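PDB 5XSO: response regulator FixJ from Bradyrhizobium japonicum, which induces, once activated by the oxygen-sensing kinase FixL, expression of the nitrogen-fixation regulators nifA and fixK. Local coordinates for residues A[12-17]-A[37-42]; A[150-155]-A[192-197]. All coordinates share one frame; numbering follows the deposited sequence.

From the N terminus, the chain enters contact 1 almost at once: residues 12-17 lead into strand 16-20, helix 24-36 follows, and the return at 37-42 closes a loop of 19 intervening residues by laying strand 40-44 alongside the first. This places 40-44 at one edge of the receiver domain's parallel five-stranded sheet, beside 16-20. The remaining strands and the long helix 119-138 then pass before contact 2 opens at the end of helix 140-152. It closes after 36 intervening residues, at the end of helix 184-195, within the DNA-binding domain. The two loops run in series, neither nested nor crossed, and their centres lie about 40 Å apart on opposite sides of the chain's centre.

Contact 1 (A[12-17]-A[37-42]); sequences TTKGHI and AGFGVT
The H16 imidazole lies with one face over the G40-V41 backbone, G40 C sitting beneath its rim at 3.4 Å from ND1, while the hydroxyl of T42 meets its edge. The torsion that turns CG anti to the backbone N (chi1 -156°) carries the ring across to the neighbouring strand, where NE2 and T42 OG1 share a nearly straight hydrogen bond of 2.7 Å. Replacing H16 with an alanine would probably leave the T42 hydroxyl without this partner and uncover the G40 backbone beneath the ring. G40, having no side chain, lets the ring lie this close to the strand.

The F39 ring receives K14 CB over one face in a CH-pi contact, 4.3 Å from the ring centroid, and has G15 O at its edge. I17 CG1 packs against F39 CB at 3.8 Å. Bent at chi3 (37°), the lysine chain brings NZ to A37 O, 3.0 Å away in the carbonyl plane, at the end of helix 24-36, where G38 completes a Schellman motif.

Backbone bonds then take over: K14 N to G38 O, G40 N to G15 O, I17 N to G40 O at 2.7 Å, and T42 N to I17 O. H16 and I17 thus pair in parallel with G40 and V41, and, with helix 24-36 as the connection from one strand to the next, they form the first beta-alpha-beta unit of the CheY-like receiver fold.

Contact 2 (A[150-155]-A[192-197]); sequences VASLSP and MTKMQA. With FMT (formic acid), chain I.
The side chains of K194 and L153 run antiparallel, L153 CD2 lying 3.7 Å from K194 CD. From CG outward the lysine is stretched straight, and its whole length is used: CB and CD run past the S152 hydroxyl, and the ammonium group at the far end donates to S152 O at 2.9 Å. That donor is tilted 29° from the carbonyl plane. NZ also makes a salt bridge with E157 and a weak bond to O2 of a formic acid molecule, probably left from crystallisation, so the charge is held at the close of helix 140-152, where the carboxylate would probably help to balance it.

S152 OG, whose own protein partner is R149 O, accepts a hydrogen bond from a water at 2.8 Å, and the same water donates to K194 O. This bridge links the serine to the last turn of helix 184-195.

On the apolar side, V150 and M195 approach at a slant. Bends at chi2 (-54°) and chi3 (-60°) fold the methionine back, placing CE 3.7 Å from V150 CG2 and SD 4.3 Å from L153 CD1.

Two helix ends therefore meet here in the LuxR-type DNA-binding domain, helix 184-195 ending at M195, with Q196 as the C-prime residue of a Schellman motif. Helix 155-166 contributes M161, which touches both L153 and M195, while helix 200-209 packs L203 and L206 against M195.

Contact 1 (A[12-17]-A[37-42])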
ATOM      1  N   THR A  12      12.272 -14.322  15.670  1.00 51.89           N
ATOM      2  CA  THR A  12      11.537 -13.214  16.292  1.00 56.24           C
ATOM      3  C   THR A  12      12.321 -11.891  16.355  1.00 52.81           C
ATOM      4  O   THR A  12      13.400 -11.827  16.956  1.00 57.99           O
ATOM      5  CB  THR A  12      11.106 -13.579  17.721  1.00 61.57           C
ATOM      6  OG1 THR A  12      10.142 -14.637  17.663  1.00 70.13           O
ATOM      7  CG2 THR A  12      10.472 -12.381  18.409  1.00 57.07           C
ATOM      8  N   THR A  13      11.781 -10.835  15.735  1.00 39.84           N
ATOM      9  CA  THR A  13      12.449  -9.532  15.663  1.00 36.51           C
ATOM     10  C   THR A  13      11.424  -8.428  15.848  1.00 40.78           C
ATOM     11  O   THR A  13      10.212  -8.664  15.805  1.00 35.06           O
ATOM     12  CB  THR A  13      13.158  -9.294  14.321  1.00 34.86           C
ATOM     13  OG1 THR A  13      12.157  -9.118  13.297  1.00 32.24           O
ATOM     14  CG2 THR A  13      14.038 -10.436  13.952  1.00 28.18           C
ATOM     15  N   LYS A  14      11.920  -7.198  16.021  1.00 33.99           N
ATOM     16  CA  LYS A  14      11.054  -6.036  16.183  1.00 36.87           C
ATOM     17  C   LYS A  14      10.481  -5.554  14.855  1.00 25.98           C
ATOM     18  O   LYS A  14       9.782  -4.535  14.819  1.00 26.34           O
ATOM     19  CB  LYS A  14      11.820  -4.896  16.862  1.00 35.64           C
ATOM     20  CG  LYS A  14      12.172  -5.208  18.319  1.00 46.38           C
ATOM     21  CD  LYS A  14      12.891  -4.073  19.049  1.00 45.79           C
ATOM     22  CE  LYS A  14      12.384  -2.712  18.656  1.00 52.85           C
ATOM     23  NZ  LYS A  14      13.464  -1.688  18.804  1.00 52.23           N
ATOM     24  N   GLY A  15      10.771  -6.246  13.770  1.00 26.59           N
ATOM     25  CA  GLY A  15      10.378  -5.804  12.443  1.00 31.77           C
ATOM     26  C   GLY A  15      11.528  -6.075  11.492  1.00 33.49           C
ATOM     27  O   GLY A  15      12.697  -6.162  11.888  1.00 28.91           O
ATOM     28  N   HIS A  16      11.196  -6.240  10.216  1.00 22.92           N
ATOM     29  CA  HIS A  16      12.195  -6.469   9.181  1.00 22.77           C
ATOM     30  C   HIS A  16      12.421  -5.194   8.379  1.00 21.48           C
ATOM     31  O   HIS A  16      11.471  -4.470   8.074  1.00 21.42           O
ATOM     32  CB  HIS A  16      11.808  -7.589   8.220  1.00 24.68           C
ATOM     33  CG  HIS A  16      12.997  -8.196   7.557  1.00 30.34           C
ATOM     34  ND1 HIS A  16      13.810  -9.112   8.194  1.00 29.80           N
ATOM     35  CD2 HIS A  16      13.579  -7.941   6.359  1.00 28.35           C
ATOM     36  CE1 HIS A  16      14.815  -9.435   7.394  1.00 32.12           C
ATOM     37  NE2 HIS A  16      14.699  -8.736   6.277  1.00 27.15           N
ATOM     38  N   ILE A  17      13.682  -4.913   8.048  1.00 20.67           N
ATOM     39  CA  ILE A  17      14.057  -3.678   7.340  1.00 19.56           C
ATOM     40  C   ILE A  17      14.684  -4.050   6.008  1.00 20.33           C
ATOM     41  O   ILE A  17      15.574  -4.908   5.956  1.00 21.78           O
ATOM     42  CB  ILE A  17      15.044  -2.812   8.153  1.00 18.14           C
ATOM     43  CG1 ILE A  17      14.630  -2.664   9.637  1.00 17.85           C
ATOM     44  CG2 ILE A  17      15.240  -1.389   7.464  1.00 17.16           C
ATOM     45  CD1 ILE A  17      13.223  -2.088   9.779  1.00 18.31           C
ATOM     46  N   ALA A  37      19.359  -2.640  17.558  1.00 20.08           N
ATOM     47  CA  ALA A  37      18.025  -2.302  18.000  1.00 22.38           C
ATOM     48  C   ALA A  37      17.065  -3.489  17.949  1.00 25.30           C
ATOM     49  O   ALA A  37      15.908  -3.343  18.355  1.00 24.86           O
ATOM     50  CB  ALA A  37      17.501  -1.125  17.163  1.00 20.76           C
ATOM     51  N   GLY A  38      17.475  -4.631  17.423  1.00 21.30           N
ATOM     52  CA  GLY A  38      16.620  -5.801  17.430  1.00 22.38           C
ATOM     53  C   GLY A  38      15.809  -6.038  16.170  1.00 23.39           C
ATOM     54  O   GLY A  38      14.934  -6.916  16.178  1.00 23.02           O
ATOM     55  N   PHE A  39      16.094  -5.335  15.078  1.00 20.66           N
ATOM     56  CA  PHE A  39      15.404  -5.565  13.809  1.00 20.55           C
ATOM     57  C   PHE A  39      16.093  -6.639  12.972  1.00 21.28           C
ATOM     58  O   PHE A  39      17.311  -6.764  13.013  1.00 21.25           O
ATOM     59  CB  PHE A  39      15.405  -4.257  12.999  1.00 19.14           C
ATOM     60  CG  PHE A  39      14.590  -3.196  13.629  1.00 19.07           C
ATOM     61  CD1 PHE A  39      15.198  -2.189  14.351  1.00 20.42           C
ATOM     62  CD2 PHE A  39      13.187  -3.214  13.514  1.00 19.24           C
ATOM     63  CE1 PHE A  39      14.475  -1.216  14.950  1.00 26.76           C
ATOM     64  CE2 PHE A  39      12.438  -2.217  14.098  1.00 19.28           C
ATOM     65  CZ  PHE A  39      13.059  -1.209  14.811  1.00 22.91           C
ATOM     66  N   GLY A  40      15.335  -7.319  12.124  1.00 22.11           N
ATOM     67  CA  GLY A  40      15.927  -8.077  11.026  1.00 22.88           C
ATOM     68  C   GLY A  40      16.187  -7.196   9.799  1.00 21.91           C
ATOM     69  O   GLY A  40      15.487  -6.204   9.569  1.00 20.98           O
ATOM     70  N   VAL A  41      17.192  -7.564   8.997  1.00 22.40           N
ATOM     71  CA  VAL A  41      17.675  -6.712   7.895  1.00 21.69           C
ATOM     72  C   VAL A  41      17.974  -7.540   6.644  1.00 30.53           C
ATOM     73  O   VAL A  41      18.558  -8.630   6.720  1.00 24.71           O
ATOM     74  CB  VAL A  41      18.932  -5.913   8.294  1.00 20.61           C
ATOM     75  CG1 VAL A  41      19.259  -4.864   7.227  1.00 19.89           C
ATOM     76  CG2 VAL A  41      18.744  -5.183   9.651  1.00 19.49           C
ATOM     77  N   THR A  42      17.555  -7.030   5.484  1.00 23.41           N
ATOM     78  CA  THR A  42      17.961  -7.546   4.173  1.00 25.06           C
ATOM     79  C   THR A  42      18.454  -6.356   3.363  1.00 24.19           C
ATOM     80  O   THR A  42      17.824  -5.301   3.390  1.00 22.91           O
ATOM     81  CB  THR A  42      16.802  -8.225   3.431  1.00 26.81           C
ATOM     82  OG1 THR A  42      16.298  -9.316   4.210  1.00 27.79           O
ATOM     83  CG2 THR A  42      17.274  -8.782   2.065  1.00 32.84           C
TER

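Contact 2 (A[150-155]-A[192-197])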
ATOM      1  N   VAL A 150     -15.336  -7.586  -6.296  1.00 24.31           N
ATOM      2  CA  VAL A 150     -15.845  -6.423  -7.034  1.00 23.96           C
ATOM      3  C   VAL A 150     -15.557  -6.571  -8.520  1.00 24.57           C
ATOM      4  O   VAL A 150     -16.403  -6.248  -9.361  1.00 23.75           O
ATOM      5  CB  VAL A 150     -15.224  -5.126  -6.478  1.00 25.52           C
ATOM      6  CG1 VAL A 150     -15.611  -3.926  -7.377  1.00 36.60           C
ATOM      7  CG2 VAL A 150     -15.655  -4.906  -5.002  1.00 25.58           C
ATOM      8  N   ALA A 151     -14.353  -7.046  -8.859  1.00 26.43           N
ATOM      9  CA  ALA A 151     -14.003  -7.242 -10.256  1.00 27.90           C
ATOM     10  C   ALA A 151     -14.844  -8.325 -10.903  1.00 26.75           C
ATOM     11  O   ALA A 151     -14.997  -8.310 -12.130  1.00 27.55           O
ATOM     12  CB  ALA A 151     -12.505  -7.583 -10.403  1.00 30.88           C
ATOM     13  N   SER A 152     -15.440  -9.232 -10.113  1.00 25.18           N
ATOM     14  CA  SER A 152     -16.269 -10.269 -10.696  1.00 24.31           C
ATOM     15  C   SER A 152     -17.667  -9.767 -11.068  1.00 22.96           C
ATOM     16  O   SER A 152     -18.370 -10.455 -11.818  1.00 21.80           O
ATOM     17  CB  SER A 152     -16.411 -11.472  -9.762  1.00 23.97           C
ATOM     18  OG  SER A 152     -17.303 -11.241  -8.671  1.00 22.40           O
ATOM     19  N   LEU A 153     -18.088  -8.610 -10.559  1.00 17.15           N
ATOM     20  CA  LEU A 153     -19.386  -8.057 -10.955  1.00 15.36           C
ATOM     21  C   LEU A 153     -19.397  -7.701 -12.442  1.00 16.03           C
ATOM     22  O   LEU A 153     -18.413  -7.243 -12.985  1.00 17.83           O
ATOM     23  CB  LEU A 153     -19.688  -6.789 -10.168  1.00 14.82           C
ATOM     24  CG  LEU A 153     -19.586  -6.953  -8.653  1.00 14.59           C
ATOM     25  CD1 LEU A 153     -19.876  -5.580  -8.019  1.00 16.04           C
ATOM     26  CD2 LEU A 153     -20.655  -7.972  -8.249  1.00 13.61           C
ATOM     27  N   SER A 154     -20.563  -7.852 -13.088  1.00 17.14           N
ATOM     28  CA  SER A 154     -20.725  -7.341 -14.451  1.00 15.48           C
ATOM     29  C   SER A 154     -20.834  -5.817 -14.372  1.00 17.81           C
ATOM     30  O   SER A 154     -20.999  -5.241 -13.278  1.00 14.80           O
ATOM     31  CB  SER A 154     -21.989  -7.937 -15.062  1.00 15.22           C
ATOM     32  OG  SER A 154     -23.139  -7.259 -14.508  1.00 13.16           O
ATOM     33  N   PRO A 155     -20.757  -5.126 -15.503  1.00 16.65           N
ATOM     34  CA  PRO A 155     -20.918  -3.669 -15.458  1.00 16.94           C
ATOM     35  C   PRO A 155     -22.242  -3.238 -14.867  1.00 15.11           C
ATOM     36  O   PRO A 155     -22.256  -2.302 -14.054  1.00 15.03           O
ATOM     37  CB  PRO A 155     -20.751  -3.239 -16.951  1.00 18.59           C
ATOM     38  CG  PRO A 155     -19.845  -4.281 -17.497  1.00 19.86           C
ATOM     39  CD  PRO A 155     -20.361  -5.576 -16.870  1.00 18.18           C
ATOM     40  N   MET A 192     -25.278  -9.304  -4.254  1.00  8.28           N
ATOM     41  CA  MET A 192     -25.153  -9.812  -2.892  0.50  8.76           C
ATOM     42  C   MET A 192     -24.408 -11.147  -2.874  1.00  9.74           C
ATOM     43  O   MET A 192     -23.563 -11.390  -1.985  1.00 10.73           O
ATOM     44  CB  MET A 192     -26.547  -9.908  -2.271  0.50  9.30           C
ATOM     45  CG  MET A 192     -27.300  -8.553  -2.370  0.50  8.14           C
ATOM     46  SD  MET A 192     -26.440  -7.160  -1.548  0.50 14.94           S
ATOM     47  CE  MET A 192     -26.714  -7.481   0.157  0.50  9.06           C
ATOM     48  N   THR A 193     -24.688 -12.034  -3.845  1.00  9.83           N
ATOM     49  CA  THR A 193     -24.015 -13.347  -3.893  1.00 10.81           C
ATOM     50  C   THR A 193     -22.524 -13.219  -4.214  1.00 11.72           C
ATOM     51  O   THR A 193     -21.673 -13.840  -3.549  1.00 13.07           O
ATOM     52  CB  THR A 193     -24.716 -14.253  -4.922  1.00 14.79           C
ATOM     53  OG1 THR A 193     -26.073 -14.417  -4.528  1.00 13.41           O
ATOM     54  CG2 THR A 193     -24.049 -15.671  -4.971  1.00 16.38           C
ATOM     55  N   LYS A 194     -22.180 -12.410  -5.223  1.00 11.64           N
ATOM     56  CA  LYS A 194     -20.791 -12.286  -5.629  1.00 13.20           C
ATOM     57  C   LYS A 194     -19.976 -11.574  -4.562  1.00 15.33           C
ATOM     58  O   LYS A 194     -18.823 -11.943  -4.308  1.00 15.99           O
ATOM     59  CB  LYS A 194     -20.704 -11.522  -6.959  1.00 13.07           C
ATOM     60  CG  LYS A 194     -21.120 -12.330  -8.190  1.00 13.53           C
ATOM     61  CD  LYS A 194     -20.933 -11.489  -9.437  1.00 13.16           C
ATOM     62  CE  LYS A 194     -21.250 -12.328 -10.731  1.00 17.11           C
ATOM     63  NZ  LYS A 194     -21.033 -11.498 -11.992  1.00 16.69           N
ATOM     64  N   MET A 195     -20.577 -10.611  -3.877  1.00 13.36           N
ATOM     65  CA  MET A 195     -19.883  -9.904  -2.815  1.00 15.54           C
ATOM     66  C   MET A 195     -19.921 -10.643  -1.479  1.00 15.10           C
ATOM     67  O   MET A 195     -19.157 -10.289  -0.572  1.00 16.63           O
ATOM     68  CB  MET A 195     -20.464  -8.503  -2.633  1.00 13.80           C
ATOM     69  CG  MET A 195     -20.263  -7.550  -3.784  1.00 13.81           C
ATOM     70  SD  MET A 195     -18.524  -7.355  -4.297  1.00 16.28           S
ATOM     71  CE  MET A 195     -17.936  -6.749  -2.738  1.00 31.11           C
ATOM     72  N   GLN A 196     -20.764 -11.657  -1.367  1.00 14.20           N
ATOM     73  CA  GLN A 196     -21.032 -12.357  -0.098  1.00 14.70           C
ATOM     74  C   GLN A 196     -21.471 -11.365   0.970  1.00 14.58           C
ATOM     75  O   GLN A 196     -20.930 -11.318   2.093  1.00 16.06           O
ATOM     76  CB  GLN A 196     -19.801 -13.168   0.338  1.00 18.60           C
ATOM     77  CG  GLN A 196     -19.675 -14.367  -0.627  1.00 23.58           C
ATOM     78  CD  GLN A 196     -20.807 -15.408  -0.418  1.00 53.34           C
ATOM     79  OE1 GLN A 196     -20.756 -16.187   0.543  1.00 47.97           O
ATOM     80  NE2 GLN A 196     -21.828 -15.445  -1.346  1.00 46.43           N
ATOM     81  N   ALA A 197     -22.412 -10.492   0.593  1.00 13.09           N
ATOM     82  CA  ALA A 197     -22.942  -9.483   1.511  1.00 13.06           C
ATOM     83  C   ALA A 197     -24.340  -9.933   1.929  1.00 12.49           C
ATOM     84  O   ALA A 197     -25.131 -10.362   1.076  1.00 12.42           O
ATOM     85  CB  ALA A 197     -23.009  -8.093   0.845  1.00 12.58           C
TER
HETATM   86  C   FMT I 408     -20.765 -12.730 -14.828  1.00 70.59           C
HETATM   87  O1  FMT I 408     -19.744 -12.065 -15.034  1.00 70.68           O
HETATM   88  O2  FMT I 408     -20.886 -13.564 -13.924  1.00 68.13           O
HETATM   89  O   HOH W   1     -17.420 -13.248  -6.727  1.00 31.44           O